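Local coordinates for stage II sporulation E family protein (PDB 3RNR) that is of unknown function but is probably a protein phosphatase of the PP2C type, built as an alpha-beta-alpha sandwich, at residues G84-A89 and A150-E155; G8-C13 and V76-L81; C94-F99 and E158-V163. All coordinates share one frame; numbering follows the deposited sequence.

Contact 1: residues G84-A89 and A150-E155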
loop_
_atom_site.group_PDB
_atom_site.type_symbol
_atom_site.label_atom_id
_atom_site.label_comp_id
_atom_site.label_asym_id
_atom_site.label_seq_id
_atom_site.Cartn_x
_atom_site.Cartn_y
_atom_site.Cartn_z
ATOM N N GLY B 84 1.455 5.605 -19.521
ATOM C CA GLY B 84 0.514 6.539 -18.937
ATOM C C GLY B 84 -0.952 6.112 -18.908
ATOM O O GLY B 84 -1.828 6.947 -18.691
ATOM N N THR B 85 -1.237 4.827 -19.099
ATOM C CA THR B 85 -2.634 4.379 -19.193
ATOM C C THR B 85 -3.198 3.921 -17.849
ATOM O O THR B 85 -2.492 3.350 -17.029
ATOM C CB THR B 85 -2.821 3.245 -20.202
ATOM O OG1 THR B 85 -1.948 2.164 -19.859
ATOM C CG2 THR B 85 -2.512 3.730 -21.631
ATOM N N LEU B 86 -4.484 4.198 -17.654
ATOM C CA LEU B 86 -5.189 3.936 -16.425
ATOM C C LEU B 86 -6.189 2.789 -16.572
ATOM O O LEU B 86 -6.940 2.737 -17.546
ATOM C CB LEU B 86 -5.961 5.193 -16.033
ATOM C CG LEU B 86 -6.981 5.085 -14.899
ATOM C CD1 LEU B 86 -6.273 4.823 -13.576
ATOM C CD2 LEU B 86 -7.804 6.360 -14.816
ATOM N N GLU B 87 -6.200 1.883 -15.597
ATOM C CA GLU B 87 -7.281 0.902 -15.473
ATOM C C GLU B 87 -7.856 0.968 -14.059
ATOM O O GLU B 87 -7.182 1.421 -13.137
ATOM C CB GLU B 87 -6.782 -0.521 -15.744
ATOM C CG GLU B 87 -6.286 -0.737 -17.181
ATOM C CD GLU B 87 -6.129 -2.207 -17.492
ATOM O OE1 GLU B 87 -5.283 -2.881 -16.860
ATOM O OE2 GLU B 87 -6.890 -2.695 -18.333
ATOM N N TRP B 88 -9.088 0.500 -13.882
ATOM C CA TRP B 88 -9.701 0.538 -12.556
ATOM C C TRP B 88 -10.780 -0.528 -12.432
ATOM O O TRP B 88 -11.252 -1.080 -13.440
ATOM C CB TRP B 88 -10.279 1.931 -12.245
ATOM C CG TRP B 88 -11.275 2.403 -13.282
ATOM C CD1 TRP B 88 -11.013 3.180 -14.375
ATOM C CD2 TRP B 88 -12.681 2.117 -13.318
ATOM N NE1 TRP B 88 -12.170 3.382 -15.099
ATOM C CE2 TRP B 88 -13.204 2.731 -14.476
ATOM C CE3 TRP B 88 -13.544 1.375 -12.494
ATOM C CZ2 TRP B 88 -14.557 2.651 -14.824
ATOM C CZ3 TRP B 88 -14.891 1.286 -12.845
ATOM C CH2 TRP B 88 -15.383 1.920 -14.001
ATOM N N ALA B 89 -11.147 -0.847 -11.195
ATOM C CA ALA B 89 -12.249 -1.770 -10.956
ATOM C C ALA B 89 -12.852 -1.497 -9.588
ATOM O O ALA B 89 -12.161 -1.011 -8.683
ATOM C CB ALA B 89 -11.780 -3.211 -11.074
ATOM N N ALA B 150 -11.334 0.031 -22.304
ATOM C CA ALA B 150 -10.041 0.315 -22.930
ATOM C C ALA B 150 -9.288 1.165 -21.923
ATOM O O ALA B 150 -9.865 2.080 -21.353
ATOM C CB ALA B 150 -10.215 1.077 -24.256
ATOM N N PRO B 151 -8.004 0.871 -21.685
ATOM C CA PRO B 151 -7.250 1.687 -20.728
ATOM C C PRO B 151 -7.290 3.174 -21.095
ATOM O O PRO B 151 -7.217 3.513 -22.267
ATOM C CB PRO B 151 -5.827 1.134 -20.855
ATOM C CG PRO B 151 -6.043 -0.294 -21.276
ATOM C CD PRO B 151 -7.195 -0.233 -22.228
ATOM N N LEU B 152 -7.413 4.049 -20.102
ATOM C CA LEU B 152 -7.545 5.485 -20.357
ATOM C C LEU B 152 -6.179 6.165 -20.371
ATOM O O LEU B 152 -5.426 6.061 -19.401
ATOM C CB LEU B 152 -8.404 6.140 -19.271
ATOM C CG LEU B 152 -9.875 5.755 -19.071
ATOM C CD1 LEU B 152 -10.064 4.264 -18.817
ATOM C CD2 LEU B 152 -10.465 6.557 -17.914
ATOM N N PRO B 153 -5.843 6.858 -21.469
ATOM C CA PRO B 153 -4.556 7.567 -21.551
ATOM C C PRO B 153 -4.493 8.757 -20.599
ATOM O O PRO B 153 -5.412 9.566 -20.578
ATOM C CB PRO B 153 -4.522 8.085 -23.003
ATOM C CG PRO B 153 -5.576 7.326 -23.723
ATOM C CD PRO B 153 -6.626 6.979 -22.711
ATOM N N LEU B 154 -3.413 8.889 -19.842
ATOM C CA LEU B 154 -3.277 10.030 -18.946
ATOM C C LEU B 154 -2.051 10.825 -19.344
ATOM O O LEU B 154 -1.135 10.280 -19.936
ATOM C CB LEU B 154 -3.119 9.579 -17.488
ATOM C CG LEU B 154 -4.236 8.800 -16.783
ATOM C CD1 LEU B 154 -3.857 8.591 -15.323
ATOM C CD2 LEU B 154 -5.570 9.511 -16.886
ATOM N N GLU B 155 -2.028 12.095 -18.954
ATOM C CA GLU B 155 -0.888 12.976 -19.148
ATOM C C GLU B 155 -0.361 13.263 -17.759
ATOM O O GLU B 155 -1.080 13.102 -16.774
ATOM C CB GLU B 155 -1.320 14.300 -19.777
ATOM C CG GLU B 155 -2.026 14.178 -21.114
ATOM C CD GLU B 155 -1.072 13.922 -22.264
ATOM O OE1 GLU B 155 0.158 14.046 -22.068
ATOM O OE2 GLU B 155 -1.554 13.594 -23.367
#

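Contact 2: residues G8-C13 and V76-L81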
loop_
_atom_site.group_PDB
_atom_site.type_symbol
_atom_site.label_atom_id
_atom_site.label_comp_id
_atom_site.label_asym_id
_atom_site.label_seq_id
_atom_site.Cartn_x
_atom_site.Cartn_y
_atom_site.Cartn_z
ATOM N N GLY B 8 6.147 -3.435 -10.601
ATOM C CA GLY B 8 6.170 -3.548 -12.049
ATOM C C GLY B 8 6.268 -2.176 -12.697
ATOM O O GLY B 8 7.003 -1.297 -12.250
ATOM N N ASP B 9 5.507 -1.987 -13.758
ATOM C CA ASP B 9 5.477 -0.717 -14.465
ATOM C C ASP B 9 4.389 0.194 -13.904
ATOM O O ASP B 9 4.076 1.224 -14.499
ATOM C CB ASP B 9 5.271 -0.937 -15.964
ATOM C CG ASP B 9 6.476 -1.581 -16.630
ATOM O OD1 ASP B 9 7.595 -1.467 -16.076
ATOM O OD2 ASP B 9 6.302 -2.194 -17.710
ATOM N N LYS B 10 3.769 -0.225 -12.801
ATOM C CA LYS B 10 2.549 0.432 -12.338
ATOM C C LYS B 10 2.619 1.111 -10.972
ATOM O O LYS B 10 3.351 0.688 -10.084
ATOM C CB LYS B 10 1.399 -0.576 -12.343
ATOM C CG LYS B 10 1.094 -1.142 -13.730
ATOM C CD LYS B 10 -0.109 -2.063 -13.708
ATOM C CE LYS B 10 -0.324 -2.689 -15.071
ATOM N NZ LYS B 10 -1.191 -3.890 -14.985
ATOM N N ALA B 11 1.834 2.172 -10.824
ATOM C CA ALA B 11 1.556 2.742 -9.514
ATOM C C ALA B 11 0.064 2.513 -9.295
ATOM O O ALA B 11 -0.736 2.772 -10.195
ATOM C CB ALA B 11 1.860 4.212 -9.499
ATOM N N TYR B 12 -0.310 2.026 -8.119
ATOM C CA TYR B 12 -1.694 1.612 -7.886
ATOM C C TYR B 12 -2.233 2.191 -6.598
ATOM O O TYR B 12 -1.469 2.622 -5.730
ATOM C CB TYR B 12 -1.792 0.083 -7.836
ATOM C CG TYR B 12 -0.992 -0.534 -6.705
ATOM C CD1 TYR B 12 -1.497 -0.577 -5.405
ATOM C CD2 TYR B 12 0.272 -1.049 -6.931
ATOM C CE1 TYR B 12 -0.757 -1.143 -4.369
ATOM C CE2 TYR B 12 1.011 -1.612 -5.908
ATOM C CZ TYR B 12 0.497 -1.645 -4.634
ATOM O OH TYR B 12 1.248 -2.203 -3.626
ATOM N N CYS B 13 -3.556 2.169 -6.471
ATOM C CA CYS B 13 -4.221 2.617 -5.254
ATOM C C CYS B 13 -5.426 1.727 -5.002
ATOM O O CYS B 13 -6.042 1.219 -5.939
ATOM C CB CYS B 13 -4.669 4.073 -5.380
ATOM S SG CYS B 13 -5.733 4.460 -6.827
ATOM N N VAL B 76 -10.287 -0.083 -6.853
ATOM C CA VAL B 76 -8.855 -0.190 -7.121
ATOM C C VAL B 76 -8.526 0.402 -8.493
ATOM O O VAL B 76 -9.329 0.317 -9.433
ATOM C CB VAL B 76 -8.394 -1.662 -7.016
ATOM C CG1 VAL B 76 -9.329 -2.567 -7.790
ATOM C CG2 VAL B 76 -6.965 -1.814 -7.508
ATOM N N ALA B 77 -7.358 1.019 -8.612
ATOM C CA ALA B 77 -6.946 1.552 -9.896
ATOM C C ALA B 77 -5.431 1.428 -10.028
ATOM O O ALA B 77 -4.717 1.317 -9.030
ATOM C CB ALA B 77 -7.401 2.999 -10.041
ATOM N N ALA B 78 -4.944 1.398 -11.261
ATOM C CA ALA B 78 -3.509 1.310 -11.477
ATOM C C ALA B 78 -3.173 2.130 -12.700
ATOM O O ALA B 78 -3.909 2.100 -13.682
ATOM C CB ALA B 78 -3.090 -0.118 -11.680
ATOM N N VAL B 79 -2.070 2.867 -12.634
ATOM C CA VAL B 79 -1.614 3.638 -13.776
ATOM C C VAL B 79 -0.326 3.017 -14.286
ATOM O O VAL B 79 0.606 2.808 -13.520
ATOM C CB VAL B 79 -1.349 5.098 -13.391
ATOM C CG1 VAL B 79 -0.730 5.864 -14.569
ATOM C CG2 VAL B 79 -2.644 5.757 -12.919
ATOM N N ASN B 80 -0.276 2.712 -15.576
ATOM C CA ASN B 80 0.936 2.152 -16.138
ATOM C C ASN B 80 1.895 3.307 -16.371
ATOM O O ASN B 80 1.596 4.231 -17.137
ATOM C CB ASN B 80 0.628 1.422 -17.445
ATOM C CG ASN B 80 1.855 0.750 -18.039
ATOM O OD1 ASN B 80 2.896 1.377 -18.217
ATOM N ND2 ASN B 80 1.741 -0.536 -18.319
ATOM N N LEU B 81 3.046 3.252 -15.710
ATOM C CA LEU B 81 3.998 4.361 -15.730
ATOM C C LEU B 81 4.747 4.458 -17.059
ATOM O O LEU B 81 5.296 5.507 -17.404
ATOM C CB LEU B 81 4.998 4.221 -14.581
ATOM C CG LEU B 81 4.387 4.254 -13.180
ATOM C CD1 LEU B 81 5.434 3.998 -12.104
ATOM C CD2 LEU B 81 3.671 5.575 -12.941
#

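Contact 3: residues C94-F99 and E158-V163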
loop_
_atom_site.group_PDB
_atom_site.type_symbol
_atom_site.label_atom_id
_atom_site.label_comp_id
_atom_site.label_asym_id
_atom_site.label_seq_id
_atom_site.Cartn_x
_atom_site.Cartn_y
_atom_site.Cartn_z
ATOM N N CYS B 94 -17.904 1.609 -3.105
ATOM C CA CYS B 94 -16.689 2.414 -3.257
ATOM C C CYS B 94 -16.680 3.036 -4.648
ATOM O O CYS B 94 -17.307 2.509 -5.561
ATOM C CB CYS B 94 -15.440 1.576 -3.050
ATOM S SG CYS B 94 -15.235 1.001 -1.369
ATOM N N ARG B 95 -15.988 4.160 -4.819
ATOM C CA ARG B 95 -16.102 4.900 -6.076
ATOM C C ARG B 95 -14.752 5.215 -6.698
ATOM O O ARG B 95 -13.754 5.375 -5.997
ATOM C CB ARG B 95 -16.912 6.190 -5.872
ATOM C CG ARG B 95 -18.329 5.933 -5.349
ATOM C CD ARG B 95 -19.177 7.195 -5.262
ATOM N NE ARG B 95 -18.656 8.238 -4.370
ATOM C CZ ARG B 95 -18.700 8.197 -3.041
ATOM N NH1 ARG B 95 -19.184 7.133 -2.410
ATOM N NH2 ARG B 95 -18.232 9.215 -2.338
ATOM N N VAL B 96 -14.735 5.301 -8.026
ATOM C CA VAL B 96 -13.534 5.664 -8.772
ATOM C C VAL B 96 -13.747 6.972 -9.537
ATOM O O VAL B 96 -14.719 7.101 -10.281
ATOM C CB VAL B 96 -13.153 4.575 -9.786
ATOM C CG1 VAL B 96 -11.795 4.915 -10.448
ATOM C CG2 VAL B 96 -13.109 3.194 -9.101
ATOM N N TYR B 97 -12.833 7.925 -9.358
ATOM C CA TYR B 97 -12.866 9.216 -10.052
ATOM C C TYR B 97 -11.602 9.455 -10.872
ATOM O O TYR B 97 -10.496 9.177 -10.414
ATOM C CB TYR B 97 -12.992 10.364 -9.040
ATOM C CG TYR B 97 -14.308 10.343 -8.303
ATOM C CD1 TYR B 97 -15.400 11.069 -8.776
ATOM C CD2 TYR B 97 -14.469 9.578 -7.161
ATOM C CE1 TYR B 97 -16.631 11.039 -8.110
ATOM C CE2 TYR B 97 -15.688 9.538 -6.490
ATOM C CZ TYR B 97 -16.765 10.266 -6.973
ATOM O OH TYR B 97 -17.967 10.222 -6.302
ATOM N N LEU B 98 -11.775 10.004 -12.072
ATOM C CA LEU B 98 -10.661 10.498 -12.860
ATOM C C LEU B 98 -10.293 11.907 -12.400
ATOM O O LEU B 98 -11.173 12.761 -12.267
ATOM C CB LEU B 98 -11.071 10.556 -14.335
ATOM C CG LEU B 98 -10.022 11.107 -15.299
ATOM C CD1 LEU B 98 -8.852 10.134 -15.391
ATOM C CD2 LEU B 98 -10.650 11.345 -16.687
ATOM N N PHE B 99 -9.006 12.173 -12.178
ATOM C CA PHE B 99 -8.593 13.549 -11.923
ATOM C C PHE B 99 -7.952 14.104 -13.186
ATOM O O PHE B 99 -6.853 13.703 -13.580
ATOM C CB PHE B 99 -7.624 13.662 -10.745
ATOM C CG PHE B 99 -7.150 15.072 -10.497
ATOM C CD1 PHE B 99 -8.054 16.072 -10.157
ATOM C CD2 PHE B 99 -5.803 15.404 -10.615
ATOM C CE1 PHE B 99 -7.625 17.381 -9.937
ATOM C CE2 PHE B 99 -5.368 16.712 -10.388
ATOM C CZ PHE B 99 -6.279 17.697 -10.054
ATOM N N GLU B 158 -2.272 14.339 -14.343
ATOM C CA GLU B 158 -3.552 13.641 -14.274
ATOM C C GLU B 158 -3.471 12.388 -13.405
ATOM O O GLU B 158 -2.383 11.874 -13.143
ATOM C CB GLU B 158 -4.090 13.352 -15.669
ATOM C CG GLU B 158 -4.380 14.632 -16.439
ATOM C CD GLU B 158 -4.730 14.378 -17.890
ATOM O OE1 GLU B 158 -4.628 13.218 -18.333
ATOM O OE2 GLU B 158 -5.099 15.340 -18.585
ATOM N N GLY B 159 -4.607 11.907 -12.919
ATOM C CA GLY B 159 -4.564 10.759 -12.039
ATOM C C GLY B 159 -5.912 10.149 -11.737
ATOM O O GLY B 159 -6.889 10.367 -12.458
ATOM N N VAL B 160 -5.946 9.348 -10.675
ATOM C CA VAL B 160 -7.155 8.643 -10.293
ATOM C C VAL B 160 -7.297 8.678 -8.771
ATOM O O VAL B 160 -6.299 8.640 -8.032
ATOM C CB VAL B 160 -7.125 7.185 -10.815
ATOM C CG1 VAL B 160 -5.887 6.445 -10.284
ATOM C CG2 VAL B 160 -8.428 6.438 -10.457
ATOM N N LEU B 161 -8.544 8.759 -8.317
ATOM C CA LEU B 161 -8.856 8.753 -6.894
ATOM C C LEU B 161 -9.897 7.676 -6.617
ATOM O O LEU B 161 -10.907 7.597 -7.319
ATOM C CB LEU B 161 -9.381 10.125 -6.464
ATOM C CG LEU B 161 -9.934 10.239 -5.038
ATOM C CD1 LEU B 161 -8.800 10.446 -4.087
ATOM C CD2 LEU B 161 -10.921 11.385 -4.934
ATOM N N VAL B 162 -9.629 6.830 -5.626
ATOM C CA VAL B 162 -10.612 5.867 -5.159
ATOM C C VAL B 162 -11.084 6.239 -3.740
ATOM O O VAL B 162 -10.300 6.719 -2.914
ATOM C CB VAL B 162 -10.106 4.407 -5.246
ATOM C CG1 VAL B 162 -9.873 3.998 -6.722
ATOM C CG2 VAL B 162 -8.820 4.218 -4.441
ATOM N N VAL B 163 -12.363 5.999 -3.470
ATOM C CA VAL B 163 -13.031 6.522 -2.278
ATOM C C VAL B 163 -13.907 5.462 -1.632
ATOM O O VAL B 163 -14.683 4.818 -2.335
ATOM C CB VAL B 163 -14.013 7.638 -2.668
ATOM C CG1 VAL B 163 -14.562 8.317 -1.423
ATOM C CG2 VAL B 163 -13.353 8.633 -3.573
#

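Contact 1: residues G84-A89 and A150-E155
Leu86 and Leu152 form the closely packed part of this contact. Their backbones make a hydrogen-bonded antiparallel pair. Leu86 N donates to Leu152 O at 2.7 Å, and Leu152 N donates back to Leu86 O. The side chains cross at an angle, and one methyl of each meets the other, Leu86 CD2 to Leu152 CD2 at 4.1 Å. The second methyl of Leu152 lies over the neighbouring backbone, with CD1 3.7 Å from Leu86 O. Leu154 closes the same side. Its first torsion (chi1 -63°) lays the side chain back toward strand 85-89, where CG and CD1 both come to 4.1 Å from Leu86 CB. Leu154 N also binds Gly84 O at 2.8 Å. Leu86 and Leu154 are buried against Leu98 of strand 95-100, while Leu152 is partly exposed.

Strand 146-153 is the outermost strand of its antiparallel sheet within this chain, and strand 85-91 is its inner neighbour. The two sheets of the chain pack face to face, as in the beta sandwich of PP2C phosphatases. This contact joins the edge strand to the sheet.

The other face is looser. Thr85 and Pro151 lie side by side, pointing the same way, with Thr85 CB 3.7 Å from Pro151 CB. Pro151 is exposed and also lies alongside Glu87, whose OE2 stands 3.9 Å from Pro151 CG. Thr85 and Pro153 are a non-hydrogen-bonded pair, and the Pro153 ring adds little to the interface. The hydroxyl of Thr85 turns to Asp83 and to a bound glycerol, probably from the crystallisation liquor.

Contact 2: residues G8-C13 and V76-L81
Lys10 CG lies anti to its carbonyl carbon (chi1 -61°), and the chain runs extended from there across strand 76-80. Lys10 CG comes 4.1 Å from Asn80 CA, and CD passes Ala78 CB. The ammonium group continues beyond both segments to Gly43 O. Tyr12 takes the other course. With its CG between the backbone N and the carbonyl carbon (chi1 62°), the ring leaves the neighbouring strand and packs on Val37 and Leu40 of helix 25-41. Its CB stays behind, 4.1 Å from Ala78 CB. Tyr12 CA and Ala78 CA are 4.0 Å apart at this non-hydrogen-bonded pair, consistent with the small Ala78 side chain.

The opposite face carries Ala11, Cys13, Ala77 and Val79. Here Cys13 SG meets Ala77 CB at 3.9 Å. Cys13 also touches strand 205-210 of the second sheet. Thus one face of this strand pair supports a helix and the other packs against a sheet, the layering of an alpha-beta-alpha sandwich.

At the end of the ladder Leu81 N donates to Asp9 O at 2.6 Å. The Leu81 side chain folds back over the start of the partner strand, with CD2 4.1 Å from Ala11 CB. Arg175 of the second subunit packs on both Leu81 and Ala11. Asp9 pairs with Arg82 in a salt bridge, less certain because the Asp9 side chain is poorly ordered. Asn80 OD1 accepts from Arg82 N and Asp83 N, and ND2 binds a glycerol.

Ala11 and Val79 exchange two backbone bonds, as do Cys13 and Ala77. The straightest runs from Val79 N to Ala11 O at 2.8 Å, with 173° at the hydrogen. Main-chain bonds therefore carry most of the union, and the polar side-chain ends find partners beyond the two strands.

Contact 3: residues C94-F99 and E158-V163
Glu158 meets Phe99 at the start of the second segment, where Glu158 CB lies 3.5 Å from Phe99 O. The Glu158 carboxylate accepts a bond from Glu155 N. Gly159 and Phe99 then exchange two backbone bonds.

Val160 turns to the face shared with Val96. With chi1 58°, its CG1 sits between the backbone N and the carbonyl carbon and CG2 is anti to the N, reaching Val96 CG1 at 3.7 Å. Leu161 returns to the other face and exchanges two backbone bonds with Tyr97. The bond from Tyr97 N to Leu161 O is 2.8 Å long. Val162 lies beside Val96, with Val162 CG1 4.1 Å from Val96 CG2.

Val163 and Arg95 also exchange two backbone bonds. The Val163 side chain crosses obliquely past Tyr97 and Arg95. Its CG2 touches Tyr97 CE2 at 3.8 Å, and its CG1 stands 3.9 Å from Arg95 NH2. Arg95 bends at chi3 (-61°) and its NE donates to Tyr97 OH at 2.9 Å, in the guanidinium plane. Its other nitrogens bind Asp165 and Pro199 O.

These are two neighbouring antiparallel strands within the mixed sheet of the sandwich. Val96, Val160, Val162 and Leu98 make an apolar layer on the side of the other sheet, where Val96 meets Trp88. On the other side, bonds from three nitrogens fix the rotation of the Arg95 guanidinium, and its charge is probably balanced by Asp165.

Contacts 1 and 2 belong to one sheet and have centres 9 Å apart. Strands 72-80 and 85-91 join them, with a probable hydrogen bond of 2.8 Å between Val76 N and Ala89 O. Contact 3 lies in the other sheet, about 11 Å from contact 1 and 13 Å from contact 2, centre to centre. The sheets meet through apolar side chains. Leu86 CD1 is 3.7 Å from Val160 CG1, and Ala77 CB is 3.6 Å from Val160 CG2, so Val160 touches both other contacts. Along the chain, contact 2 closes first, and then contacts 1 and 3 interleave. Bound glycerol, probably from the crystallisation liquor, lies about 3 Å from the Thr85 and Asn80 side chains.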